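Local coordinates for protein dTDP-4-dehydrorhamnose 3,5-epimerase (Sulfolobus tokodaii, PDB 2B9U) that probably catalyses the epimerization at C3' and C5' of dTDP-4-dehydro-6-deoxyglucose, a step in making dTDP-L-rhamnose, at residues A[3-6]-A[12-15]; A[15-20]-A[26-31]; A[39-44]-A[70-75]; A[100-103]-A[109-112]. All coordinates share one frame; numbering follows the deposited sequence.

All four contacts reach one curled antiparallel sheet of the cupin-type flattened barrel. Contacts 1 and 2 come first along the chain. They are the two consecutive hairpins on either side of strand 12-22, share Ile-15, and have centres about 13 Å apart. Contact 3 follows, packing the loop after helix 33-37 onto strand 70-75. Contact 4 comes last and crosses to the second sheet through strand 97-103. Strand 109-112 lies between strands 12-22 and 70-75, so it ties contacts 1, 3 and 4 together; their centres are about 9 to 11 Å apart. Contacts 2 and 3 also touch the second subunit, which links this part of the barrel to the homodimer interface.

Contact 1: A[3-6]-A[12-15]; sequences FEFE and IILI
The N-terminal beta hairpin, strand 3-9 with strand 12-22, begins the fold, and here Phe-5 faces Ile-15 while Glu-6 faces Leu-14. The strand segments run antiparallel, their axes 4.7 Å apart at an angle of 150°. Glu-6 and Leu-14 form the hydrogen-bonded pair. Glu-6 N donates to Leu-14 O at 2.9 Å, and Leu-14 N returns a bond to Glu-6 O at 2.8 Å. Phe-5 and Ile-15 form the adjacent non-hydrogen-bonded pair. Their side chains lie side by side, with Phe-5 CD2 3.6 Å from Ile-15 CG1. CG2 of Ile-13 comes to the edge of the Phe-5 ring, near its plane, and is 4.0 Å from Phe-5 CB. In the jelly-roll barrel this hairpin borders strand 109-112, where Trp-111 packs on Ile-13 and Ile-15. CG2 of Ile-15, anti to the backbone N, reaches both rings: it is 3.6 Å from CD1 of Phe-3 and also lies against CE2 of Phe-5. The Phe-3 ring also meets Phe-36 of helix 33-37 edge-to-face. On the other face, Glu-6 extends alongside Leu-14, OE1 lying 4.1 Å from Leu-14 CD2, and OE2 forms a salt bridge with Lys-16.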
loop_
_atom_site.group_PDB
_atom_site.type_symbol
_atom_site.label_atom_id
_atom_site.label_comp_id
_atom_site.label_asym_id
_atom_site.label_seq_id
_atom_site.Cartn_x
_atom_site.Cartn_y
_atom_site.Cartn_z
ATOM N N PHE A 3 -8.575 -6.487 12.840
ATOM C CA PHE A 3 -9.557 -5.824 11.991
ATOM C C PHE A 3 -10.991 -6.077 12.473
ATOM O O PHE A 3 -11.278 -7.095 13.106
ATOM C CB PHE A 3 -9.432 -6.296 10.538
ATOM C CG PHE A 3 -8.041 -6.189 9.972
ATOM C CD1 PHE A 3 -7.612 -5.006 9.363
ATOM C CD2 PHE A 3 -7.165 -7.270 10.039
ATOM C CE1 PHE A 3 -6.340 -4.895 8.833
ATOM C CE2 PHE A 3 -5.865 -7.171 9.503
ATOM C CZ PHE A 3 -5.454 -5.977 8.894
ATOM N N GLU A 4 -11.878 -5.137 12.148
ATOM C CA GLU A 4 -13.313 -5.340 12.217
ATOM C C GLU A 4 -13.899 -5.201 10.820
ATOM O O GLU A 4 -13.554 -4.278 10.098
ATOM C CB GLU A 4 -13.954 -4.336 13.171
ATOM C CG GLU A 4 -13.641 -4.643 14.627
ATOM C CD GLU A 4 -14.625 -4.015 15.603
ATOM O OE1 GLU A 4 -15.356 -3.067 15.228
ATOM O OE2 GLU A 4 -14.655 -4.482 16.765
ATOM N N PHE A 5 -14.780 -6.133 10.457
ATOM C CA PHE A 5 -15.411 -6.178 9.141
ATOM C C PHE A 5 -16.913 -5.907 9.240
ATOM O O PHE A 5 -17.605 -6.531 10.044
ATOM C CB PHE A 5 -15.172 -7.547 8.497
ATOM C CG PHE A 5 -13.711 -7.912 8.354
ATOM C CD1 PHE A 5 -13.028 -8.540 9.396
ATOM C CD2 PHE A 5 -13.022 -7.638 7.171
ATOM C CE1 PHE A 5 -11.678 -8.882 9.268
ATOM C CE2 PHE A 5 -11.671 -7.992 7.026
ATOM C CZ PHE A 5 -10.998 -8.604 8.087
ATOM N N GLU A 6 -17.397 -4.962 8.429
ATOM C CA GLU A 6 -18.818 -4.642 8.336
ATOM C C GLU A 6 -19.353 -4.825 6.917
ATOM O O GLU A 6 -18.829 -4.234 5.969
ATOM C CB GLU A 6 -19.096 -3.211 8.808
ATOM C CG GLU A 6 -18.276 -2.815 10.033
ATOM C CD GLU A 6 -18.778 -1.569 10.750
ATOM O OE1 GLU A 6 -19.409 -0.703 10.108
ATOM O OE2 GLU A 6 -18.511 -1.464 11.976
ATOM N N ILE A 12 -19.990 -5.937 -0.563
ATOM C CA ILE A 12 -19.115 -4.804 -0.225
ATOM C C ILE A 12 -18.861 -4.871 1.279
ATOM O O ILE A 12 -19.799 -5.077 2.066
ATOM C CB ILE A 12 -19.762 -3.427 -0.618
ATOM C CG1 ILE A 12 -20.178 -3.397 -2.098
ATOM C CG2 ILE A 12 -18.851 -2.228 -0.259
ATOM C CD1 ILE A 12 -19.035 -3.333 -3.083
ATOM N N ILE A 13 -17.594 -4.709 1.673
ATOM C CA ILE A 13 -17.201 -4.849 3.058
ATOM C C ILE A 13 -16.352 -3.657 3.485
ATOM O O ILE A 13 -15.429 -3.255 2.774
ATOM C CB ILE A 13 -16.418 -6.171 3.317
ATOM C CG1 ILE A 13 -17.283 -7.398 2.960
ATOM C CG2 ILE A 13 -15.990 -6.251 4.775
ATOM C CD1 ILE A 13 -16.644 -8.743 3.242
ATOM N N LEU A 14 -16.687 -3.084 4.638
ATOM C CA LEU A 14 -15.856 -2.035 5.227
ATOM C C LEU A 14 -14.913 -2.679 6.230
ATOM O O LEU A 14 -15.352 -3.455 7.087
ATOM C CB LEU A 14 -16.711 -0.944 5.902
ATOM C CG LEU A 14 -15.867 0.224 6.431
ATOM C CD1 LEU A 14 -15.988 1.439 5.518
ATOM C CD2 LEU A 14 -16.240 0.545 7.864
ATOM N N ILE A 15 -13.620 -2.379 6.101
ATOM C CA ILE A 15 -12.598 -2.914 7.000
ATOM C C ILE A 15 -12.051 -1.812 7.899
ATOM O O ILE A 15 -11.684 -0.724 7.426
ATOM C CB ILE A 15 -11.438 -3.635 6.239
ATOM C CG1 ILE A 15 -11.981 -4.730 5.339
ATOM C CG2 ILE A 15 -10.449 -4.301 7.209
ATOM C CD1 ILE A 15 -11.937 -4.384 3.893
#

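Contact 2: A[15-20]-A[26-31]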
loop_
_atom_site.group_PDB
_atom_site.type_symbol
_atom_site.label_atom_id
_atom_site.label_comp_id
_atom_site.label_asym_id
_atom_site.label_seq_id
_atom_site.Cartn_x
_atom_site.Cartn_y
_atom_site.Cartn_z
ATOM N N ILE A 15 -13.620 -2.379 6.101
ATOM C CA ILE A 15 -12.598 -2.914 7.000
ATOM C C ILE A 15 -12.051 -1.812 7.899
ATOM O O ILE A 15 -11.684 -0.724 7.426
ATOM C CB ILE A 15 -11.438 -3.635 6.239
ATOM C CG1 ILE A 15 -11.981 -4.730 5.339
ATOM C CG2 ILE A 15 -10.449 -4.301 7.209
ATOM C CD1 ILE A 15 -11.937 -4.384 3.893
ATOM N N LYS A 16 -11.974 -2.106 9.195
ATOM C CA LYS A 16 -11.542 -1.114 10.171
ATOM C C LYS A 16 -10.323 -1.646 10.885
ATOM O O LYS A 16 -10.432 -2.631 11.613
ATOM C CB LYS A 16 -12.640 -0.856 11.196
ATOM C CG LYS A 16 -13.979 -0.476 10.628
ATOM C CD LYS A 16 -15.051 -0.683 11.688
ATOM C CE LYS A 16 -15.922 0.546 11.829
ATOM N NZ LYS A 16 -16.772 0.493 13.077
ATOM N N PRO A 17 -9.149 -1.017 10.657
ATOM C CA PRO A 17 -7.909 -1.502 11.265
ATOM C C PRO A 17 -7.667 -0.935 12.659
ATOM O O PRO A 17 -8.353 -0.016 13.080
ATOM C CB PRO A 17 -6.829 -1.030 10.272
ATOM C CG PRO A 17 -7.392 0.239 9.659
ATOM C CD PRO A 17 -8.925 0.164 9.797
ATOM N N LYS A 18 -6.683 -1.465 13.370
ATOM C CA LYS A 18 -6.338 -0.909 14.667
ATOM C C LYS A 18 -5.118 -0.023 14.555
ATOM O O LYS A 18 -4.085 -0.451 14.055
ATOM C CB LYS A 18 -6.093 -2.009 15.695
ATOM C CG LYS A 18 -7.337 -2.366 16.480
ATOM C CD LYS A 18 -6.934 -2.866 17.875
ATOM C CE LYS A 18 -8.138 -3.355 18.620
ATOM N NZ LYS A 18 -8.659 -4.610 18.024
ATOM N N VAL A 19 -5.264 1.217 15.019
ATOM C CA VAL A 19 -4.226 2.222 14.932
ATOM C C VAL A 19 -3.611 2.414 16.330
ATOM O O VAL A 19 -4.332 2.558 17.341
ATOM C CB VAL A 19 -4.805 3.533 14.343
ATOM C CG1 VAL A 19 -3.760 4.645 14.261
ATOM C CG2 VAL A 19 -5.449 3.263 12.968
ATOM N N PHE A 20 -2.282 2.389 16.368
ATOM C CA PHE A 20 -1.509 2.492 17.589
ATOM C C PHE A 20 -0.666 3.751 17.520
ATOM O O PHE A 20 0.376 3.767 16.840
ATOM C CB PHE A 20 -0.593 1.275 17.773
ATOM C CG PHE A 20 -1.321 -0.026 17.785
ATOM C CD1 PHE A 20 -1.628 -0.683 16.603
ATOM C CD2 PHE A 20 -1.733 -0.588 18.987
ATOM C CE1 PHE A 20 -2.338 -1.893 16.627
ATOM C CE2 PHE A 20 -2.437 -1.793 19.017
ATOM C CZ PHE A 20 -2.733 -2.450 17.842
ATOM N N PHE A 26 2.228 7.160 14.516
ATOM C CA PHE A 26 1.346 6.001 14.693
ATOM C C PHE A 26 1.662 4.847 13.755
ATOM O O PHE A 26 2.347 5.022 12.755
ATOM C CB PHE A 26 -0.154 6.379 14.602
ATOM C CG PHE A 26 -0.556 7.060 13.308
ATOM C CD1 PHE A 26 -0.903 6.305 12.177
ATOM C CD2 PHE A 26 -0.616 8.455 13.224
ATOM C CE1 PHE A 26 -1.292 6.935 10.979
ATOM C CE2 PHE A 26 -1.017 9.083 12.035
ATOM C CZ PHE A 26 -1.352 8.326 10.924
ATOM N N PHE A 27 1.125 3.676 14.092
ATOM C CA PHE A 27 1.325 2.447 13.327
ATOM C C PHE A 27 0.014 1.695 13.141
ATOM O O PHE A 27 -0.850 1.700 14.023
ATOM C CB PHE A 27 2.333 1.535 14.029
ATOM C CG PHE A 27 2.663 0.280 13.249
ATOM C CD1 PHE A 27 3.715 0.266 12.335
ATOM C CD2 PHE A 27 1.925 -0.887 13.437
ATOM C CE1 PHE A 27 4.006 -0.868 11.615
ATOM C CE2 PHE A 27 2.224 -2.036 12.718
ATOM C CZ PHE A 27 3.271 -2.016 11.810
ATOM N N LEU A 28 -0.121 1.043 11.992
ATOM C CA LEU A 28 -1.186 0.082 11.773
ATOM C C LEU A 28 -0.819 -0.974 10.759
ATOM O O LEU A 28 -0.088 -0.709 9.783
ATOM C CB LEU A 28 -2.478 0.766 11.295
ATOM C CG LEU A 28 -2.483 1.557 9.987
ATOM C CD1 LEU A 28 -3.827 1.365 9.335
ATOM C CD2 LEU A 28 -2.203 3.065 10.231
ATOM N N GLU A 29 -1.383 -2.157 10.983
ATOM C CA GLU A 29 -1.476 -3.178 9.953
ATOM C C GLU A 29 -2.667 -2.836 9.072
ATOM O O GLU A 29 -3.808 -2.743 9.545
ATOM C CB GLU A 29 -1.598 -4.584 10.574
ATOM C CG GLU A 29 -0.441 -4.897 11.505
ATOM C CD GLU A 29 -0.536 -6.253 12.214
ATOM O OE1 GLU A 29 -1.627 -6.627 12.693
ATOM O OE2 GLU A 29 0.502 -6.940 12.298
ATOM N N VAL A 30 -2.394 -2.652 7.783
ATOM C CA VAL A 30 -3.408 -2.283 6.829
ATOM C C VAL A 30 -4.137 -3.539 6.293
ATOM O O VAL A 30 -5.353 -3.568 6.246
ATOM C CB VAL A 30 -2.814 -1.418 5.685
ATOM C CG1 VAL A 30 -3.880 -1.027 4.664
ATOM C CG2 VAL A 30 -2.102 -0.177 6.265
ATOM N N PHE A 31 -3.375 -4.560 5.913
ATOM C CA PHE A 31 -3.911 -5.771 5.333
ATOM C C PHE A 31 -3.071 -6.946 5.819
ATOM O O PHE A 31 -1.852 -6.816 5.948
ATOM C CB PHE A 31 -3.884 -5.654 3.798
ATOM C CG PHE A 31 -3.779 -6.964 3.088
ATOM C CD1 PHE A 31 -4.908 -7.724 2.847
ATOM C CD2 PHE A 31 -2.548 -7.443 2.662
ATOM C CE1 PHE A 31 -4.823 -8.935 2.193
ATOM C CE2 PHE A 31 -2.453 -8.645 1.996
ATOM C CZ PHE A 31 -3.593 -9.402 1.772
HETATM O O HOH W 1 -4.996 -3.683 11.857
HETATM O O HOH W 2 -2.477 -2.504 13.665
#
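Phe-26 opens its side of this second beta hairpin of the cupin barrel, strand 12-22 with strand 25-32. Its CG sits between the backbone N and the carbonyl carbon (chi1 57°), and the ring slants past Val-19, whose CG1 is 3.9 Å from CD1 of Phe-26. The ring also meets that of His-107. Phe-27 is the hydrogen-bonded partner of Phe-20. Phe-27 N donates to Phe-20 O, and Phe-20 N donates to Phe-27 O at 2.8 Å. That same Phe-27 O lies in the plane of the Phe-20 ring, at its edge, 3.6 Å from CD1 of Phe-20. Leu-28 turns the other way. Its CD1 lies alongside the Pro-17 ring, 3.8 Å from Pro-17 CG, and its CB is 3.4 Å from Lys-18 O. Residues from Phe-26 to Glu-29, and Phe-31, also pair antiparallel with a strand of the second subunit, so the sheet runs on across the dimer interface. At Glu-29 the strands have moved apart, and water takes the place of direct backbone bonds. One water accepts from Glu-29 N at 2.9 Å and donates to Lys-18 O. A second water accepts from Lys-18 N at 3.2 Å and donates to Glu-29 O at 2.8 Å; Pro-17 CB also touches this oxygen.

Contact 3: A[39-44]-A[70-75]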
loop_
_atom_site.group_PDB
_atom_site.type_symbol
_atom_site.label_atom_id
_atom_site.label_comp_id
_atom_site.label_asym_id
_atom_site.label_seq_id
_atom_site.Cartn_x
_atom_site.Cartn_y
_atom_site.Cartn_z
ATOM N N MET A 39 -12.299 -13.820 5.487
ATOM C CA MET A 39 -13.429 -12.997 5.079
ATOM C C MET A 39 -13.706 -13.105 3.586
ATOM O O MET A 39 -14.510 -12.355 3.048
ATOM C CB MET A 39 -13.214 -11.541 5.512
ATOM C CG MET A 39 -13.163 -11.374 7.026
ATOM S SD MET A 39 -14.701 -11.913 7.826
ATOM C CE MET A 39 -14.215 -11.865 9.561
ATOM N N ARG A 40 -13.042 -14.065 2.938
ATOM C CA ARG A 40 -13.245 -14.397 1.521
ATOM C C ARG A 40 -12.621 -13.383 0.544
ATOM O O ARG A 40 -12.969 -13.353 -0.642
ATOM C CB ARG A 40 -14.737 -14.643 1.218
ATOM C CG ARG A 40 -15.257 -16.008 1.711
ATOM C CD ARG A 40 -16.719 -15.951 2.193
ATOM N NE ARG A 40 -16.766 -15.812 3.648
ATOM C CZ ARG A 40 -16.993 -14.681 4.316
ATOM N NH1 ARG A 40 -17.246 -13.536 3.678
ATOM N NH2 ARG A 40 -16.967 -14.703 5.643
ATOM N N ILE A 41 -11.682 -12.578 1.042
ATOM C CA ILE A 41 -10.893 -11.681 0.181
ATOM C C ILE A 41 -9.606 -12.409 -0.242
ATOM O O ILE A 41 -8.849 -12.869 0.618
ATOM C CB ILE A 41 -10.594 -10.316 0.885
ATOM C CG1 ILE A 41 -11.906 -9.662 1.363
ATOM C CG2 ILE A 41 -9.763 -9.379 -0.032
ATOM C CD1 ILE A 41 -11.735 -8.443 2.272
ATOM N N PRO A 42 -9.368 -12.544 -1.564
ATOM C CA PRO A 42 -8.219 -13.311 -2.051
ATOM C C PRO A 42 -6.894 -12.532 -2.067
ATOM O O PRO A 42 -6.827 -11.405 -1.558
ATOM C CB PRO A 42 -8.636 -13.672 -3.477
ATOM C CG PRO A 42 -9.394 -12.477 -3.924
ATOM C CD PRO A 42 -10.166 -12.015 -2.686
ATOM N N ASN A 43 -5.851 -13.140 -2.641
ATOM C CA ASN A 43 -4.514 -12.531 -2.655
ATOM C C ASN A 43 -4.467 -11.255 -3.490
ATOM O O ASN A 43 -5.091 -11.156 -4.545
ATOM C CB ASN A 43 -3.432 -13.525 -3.125
ATOM C CG ASN A 43 -3.219 -14.694 -2.154
ATOM O OD1 ASN A 43 -2.637 -15.717 -2.521
ATOM N ND2 ASN A 43 -3.672 -14.550 -0.930
ATOM N N VAL A 44 -3.735 -10.273 -2.984
ATOM C CA VAL A 44 -3.438 -9.062 -3.731
ATOM C C VAL A 44 -2.416 -9.387 -4.825
ATOM O O VAL A 44 -1.418 -10.056 -4.569
ATOM C CB VAL A 44 -2.925 -7.928 -2.790
ATOM C CG1 VAL A 44 -2.493 -6.698 -3.588
ATOM C CG2 VAL A 44 -4.026 -7.527 -1.763
ATOM N N GLY A 70 -11.159 -7.505 -8.011
ATOM C CA GLY A 70 -11.569 -6.988 -6.723
ATOM C C GLY A 70 -10.625 -5.876 -6.319
ATOM O O GLY A 70 -9.510 -5.793 -6.839
ATOM N N LYS A 71 -11.078 -5.008 -5.420
ATOM C CA LYS A 71 -10.330 -3.799 -5.017
ATOM C C LYS A 71 -10.505 -3.508 -3.524
ATOM O O LYS A 71 -11.636 -3.521 -3.003
ATOM C CB LYS A 71 -10.796 -2.582 -5.834
ATOM C CG LYS A 71 -10.518 -2.699 -7.352
ATOM C CD LYS A 71 -11.068 -1.524 -8.112
ATOM C CE LYS A 71 -11.184 -1.846 -9.606
ATOM N NZ LYS A 71 -12.028 -0.829 -10.335
ATOM N N ILE A 72 -9.386 -3.268 -2.845
ATOM C CA ILE A 72 -9.381 -2.755 -1.483
ATOM C C ILE A 72 -8.842 -1.338 -1.563
ATOM O O ILE A 72 -7.700 -1.120 -1.978
ATOM C CB ILE A 72 -8.485 -3.591 -0.525
ATOM C CG1 ILE A 72 -8.751 -5.090 -0.686
ATOM C CG2 ILE A 72 -8.695 -3.141 0.915
ATOM C CD1 ILE A 72 -7.702 -5.967 0.008
ATOM N N ILE A 73 -9.690 -0.379 -1.191
ATOM C CA ILE A 73 -9.380 1.029 -1.316
ATOM C C ILE A 73 -8.999 1.586 0.054
ATOM O O ILE A 73 -9.717 1.389 1.037
ATOM C CB ILE A 73 -10.608 1.824 -1.870
ATOM C CG1 ILE A 73 -11.142 1.186 -3.171
ATOM C CG2 ILE A 73 -10.287 3.316 -2.003
ATOM C CD1 ILE A 73 -10.109 1.041 -4.366
ATOM N N PHE A 74 -7.883 2.306 0.093
ATOM C CA PHE A 74 -7.302 2.790 1.342
ATOM C C PHE A 74 -6.797 4.220 1.101
ATOM O O PHE A 74 -6.253 4.526 0.027
ATOM C CB PHE A 74 -6.204 1.802 1.806
ATOM C CG PHE A 74 -5.405 2.260 3.008
ATOM C CD1 PHE A 74 -6.024 2.523 4.229
ATOM C CD2 PHE A 74 -4.020 2.406 2.914
ATOM C CE1 PHE A 74 -5.277 2.934 5.342
ATOM C CE2 PHE A 74 -3.270 2.818 4.021
ATOM C CZ PHE A 74 -3.899 3.092 5.233
ATOM N N VAL A 75 -7.037 5.096 2.074
ATOM C CA VAL A 75 -6.717 6.528 1.990
ATOM C C VAL A 75 -5.780 6.978 3.120
ATOM O O VAL A 75 -6.242 7.457 4.169
ATOM C CB VAL A 75 -8.014 7.403 1.959
ATOM C CG1 VAL A 75 -7.675 8.886 1.728
ATOM C CG2 VAL A 75 -8.973 6.880 0.868
#
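The backbones around Ile-41 and Ile-72 stay well apart, the nearest CA atoms being those of Ile-41 and Gly-70 at 8.4 Å, and no hydrogen bond joins the two segments. Segment 39-44 leads from helix 33-37 to strand 44-52 of the jelly-roll barrel. A Schellman motif ends that helix, with Arg-40 as its C-prime residue at positive phi: Ile-41 N bonds to Phe-36 O and Arg-40 N to Thr-37 O. The turn brings Ile-41 round to face strand 70-75. The contact is then purely apolar and small, burying 97 Å² in all. Ile-72 reaches across with an extended arm. Its CG1 is anti to the carbonyl carbon (chi1 -47°) and CD1 continues outward (chi2 168°). That one methyl meets both partners. Ile-41 offers its CG2 branch, and the two isoleucines meet at an angle, with CG2 of Ile-41 4.0 Å from CD1 of Ile-72. Trp-111 and Phe-36 each pack on both isoleucines, so loop, helix and two strands share one buried cluster. Val-44 also rests on Phe-31 of the second subunit. Within the chain its CG2 makes a looser touch, 4.4 Å from Ile-72 CD1.

Contact 4: A[100-103]-A[109-112]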
loop_
_atom_site.group_PDB
_atom_site.type_symbol
_atom_site.label_atom_id
_atom_site.label_comp_id
_atom_site.label_asym_id
_atom_site.label_seq_id
_atom_site.Cartn_x
_atom_site.Cartn_y
_atom_site.Cartn_z
ATOM N N ALA A 100 -19.127 5.415 0.829
ATOM C CA ALA A 100 -18.377 5.426 2.081
ATOM C C ALA A 100 -17.266 6.470 2.011
ATOM O O ALA A 100 -16.542 6.548 1.002
ATOM C CB ALA A 100 -17.774 4.044 2.381
ATOM N N GLU A 101 -17.153 7.267 3.073
ATOM C CA GLU A 101 -16.034 8.176 3.253
ATOM C C GLU A 101 -14.837 7.446 3.829
ATOM O O GLU A 101 -14.877 6.915 4.952
ATOM C CB GLU A 101 -16.387 9.382 4.135
ATOM C CG GLU A 101 -15.338 10.507 3.989
ATOM C CD GLU A 101 -15.682 11.766 4.762
ATOM O OE1 GLU A 101 -16.889 12.095 4.916
ATOM O OE2 GLU A 101 -14.731 12.437 5.212
ATOM N N LEU A 102 -13.776 7.402 3.031
ATOM C CA LEU A 102 -12.501 6.849 3.474
ATOM C C LEU A 102 -11.555 8.017 3.571
ATOM O O LEU A 102 -11.554 8.892 2.716
ATOM C CB LEU A 102 -11.997 5.781 2.480
ATOM C CG LEU A 102 -13.011 4.692 2.104
ATOM C CD1 LEU A 102 -12.483 3.799 0.987
ATOM C CD2 LEU A 102 -13.431 3.820 3.337
ATOM N N ASN A 103 -10.780 8.056 4.644
ATOM C CA ASN A 103 -9.946 9.210 4.933
ATOM C C ASN A 103 -8.780 8.825 5.841
ATOM O O ASN A 103 -8.727 7.697 6.344
ATOM C CB ASN A 103 -10.783 10.389 5.498
ATOM C CG ASN A 103 -11.552 10.038 6.774
ATOM O OD1 ASN A 103 -11.021 9.430 7.691
ATOM N ND2 ASN A 103 -12.812 10.467 6.839
ATOM N N MET A 109 -11.122 1.068 5.126
ATOM C CA MET A 109 -10.925 0.494 3.804
ATOM C C MET A 109 -12.252 -0.062 3.326
ATOM O O MET A 109 -13.073 -0.467 4.133
ATOM C CB MET A 109 -9.914 -0.658 3.871
ATOM C CG MET A 109 -8.452 -0.235 4.010
ATOM S SD MET A 109 -7.433 -1.618 4.550
ATOM C CE MET A 109 -7.728 -1.559 6.325
ATOM N N LEU A 110 -12.437 -0.085 2.015
ATOM C CA LEU A 110 -13.590 -0.714 1.380
ATOM C C LEU A 110 -13.064 -1.821 0.499
ATOM O O LEU A 110 -12.218 -1.570 -0.394
ATOM C CB LEU A 110 -14.289 0.272 0.451
ATOM C CG LEU A 110 -15.716 0.780 0.579
ATOM C CD1 LEU A 110 -16.277 0.870 -0.829
ATOM C CD2 LEU A 110 -16.597 -0.090 1.470
ATOM N N TRP A 111 -13.575 -3.031 0.727
ATOM C CA TRP A 111 -13.377 -4.142 -0.201
ATOM C C TRP A 111 -14.536 -4.176 -1.183
ATOM O O TRP A 111 -15.724 -4.209 -0.788
ATOM C CB TRP A 111 -13.237 -5.469 0.530
ATOM C CG TRP A 111 -13.617 -6.700 -0.304
ATOM C CD1 TRP A 111 -14.736 -7.476 -0.154
ATOM C CD2 TRP A 111 -12.872 -7.280 -1.394
ATOM N NE1 TRP A 111 -14.737 -8.496 -1.079
ATOM C CE2 TRP A 111 -13.613 -8.392 -1.860
ATOM C CE3 TRP A 111 -11.661 -6.956 -2.033
ATOM C CZ2 TRP A 111 -13.166 -9.206 -2.909
ATOM C CZ3 TRP A 111 -11.227 -7.765 -3.098
ATOM C CH2 TRP A 111 -11.978 -8.873 -3.519
ATOM N N ILE A 112 -14.171 -4.139 -2.462
ATOM C CA ILE A 112 -15.101 -4.104 -3.579
ATOM C C ILE A 112 -14.824 -5.319 -4.497
ATOM O O ILE A 112 -13.866 -5.313 -5.284
ATOM C CB ILE A 112 -14.970 -2.806 -4.415
ATOM C CG1 ILE A 112 -15.011 -1.549 -3.528
ATOM C CG2 ILE A 112 -16.045 -2.774 -5.534
ATOM C CD1 ILE A 112 -14.736 -0.272 -4.280
#
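The flat peptide group joining Met-109 to Leu-110 has one face overlaid by the forked end of Leu-102. CD2 of Leu-102 stands almost straight above Met-109 C, at 4.1 Å, and is also 4.0 Å from Met-109 N, in the peptide group before. CD1 lies over the same face, tilted off Leu-110 N at 4.0 Å. The polar rim of this backbone is used within its own sheet: Met-109 O takes the N-H of Ile-15, and Leu-110 O that of Ile-73. Two more flat groups lie on the far side of strand 100-103. The amide of Asn-103 keeps its partner close to its own plane, and ND2 donates to Glu-101 OE2 at 3.2 Å. The carboxylate is met differently, from above its plane (47° out of it). The same OE2 also forms a salt bridge with Arg-79. Between the strands the contact is apolar. The Leu-102 and Leu-110 side chains cross at about a right angle, with CD1 of Leu-102 4.0 Å from CB of Leu-110. Ala-100 CB adds a lighter touch, 4.3 Å from Leu-110 CG. The segment axes are 7.9 Å apart and no hydrogen bond crosses. This is face-to-face packing of the two sheets of the flattened barrel. Strand 97-103 pairs with strand 79-86 in one sheet, while strand 109-112 lies between strands 12-22 and 70-75 in the other.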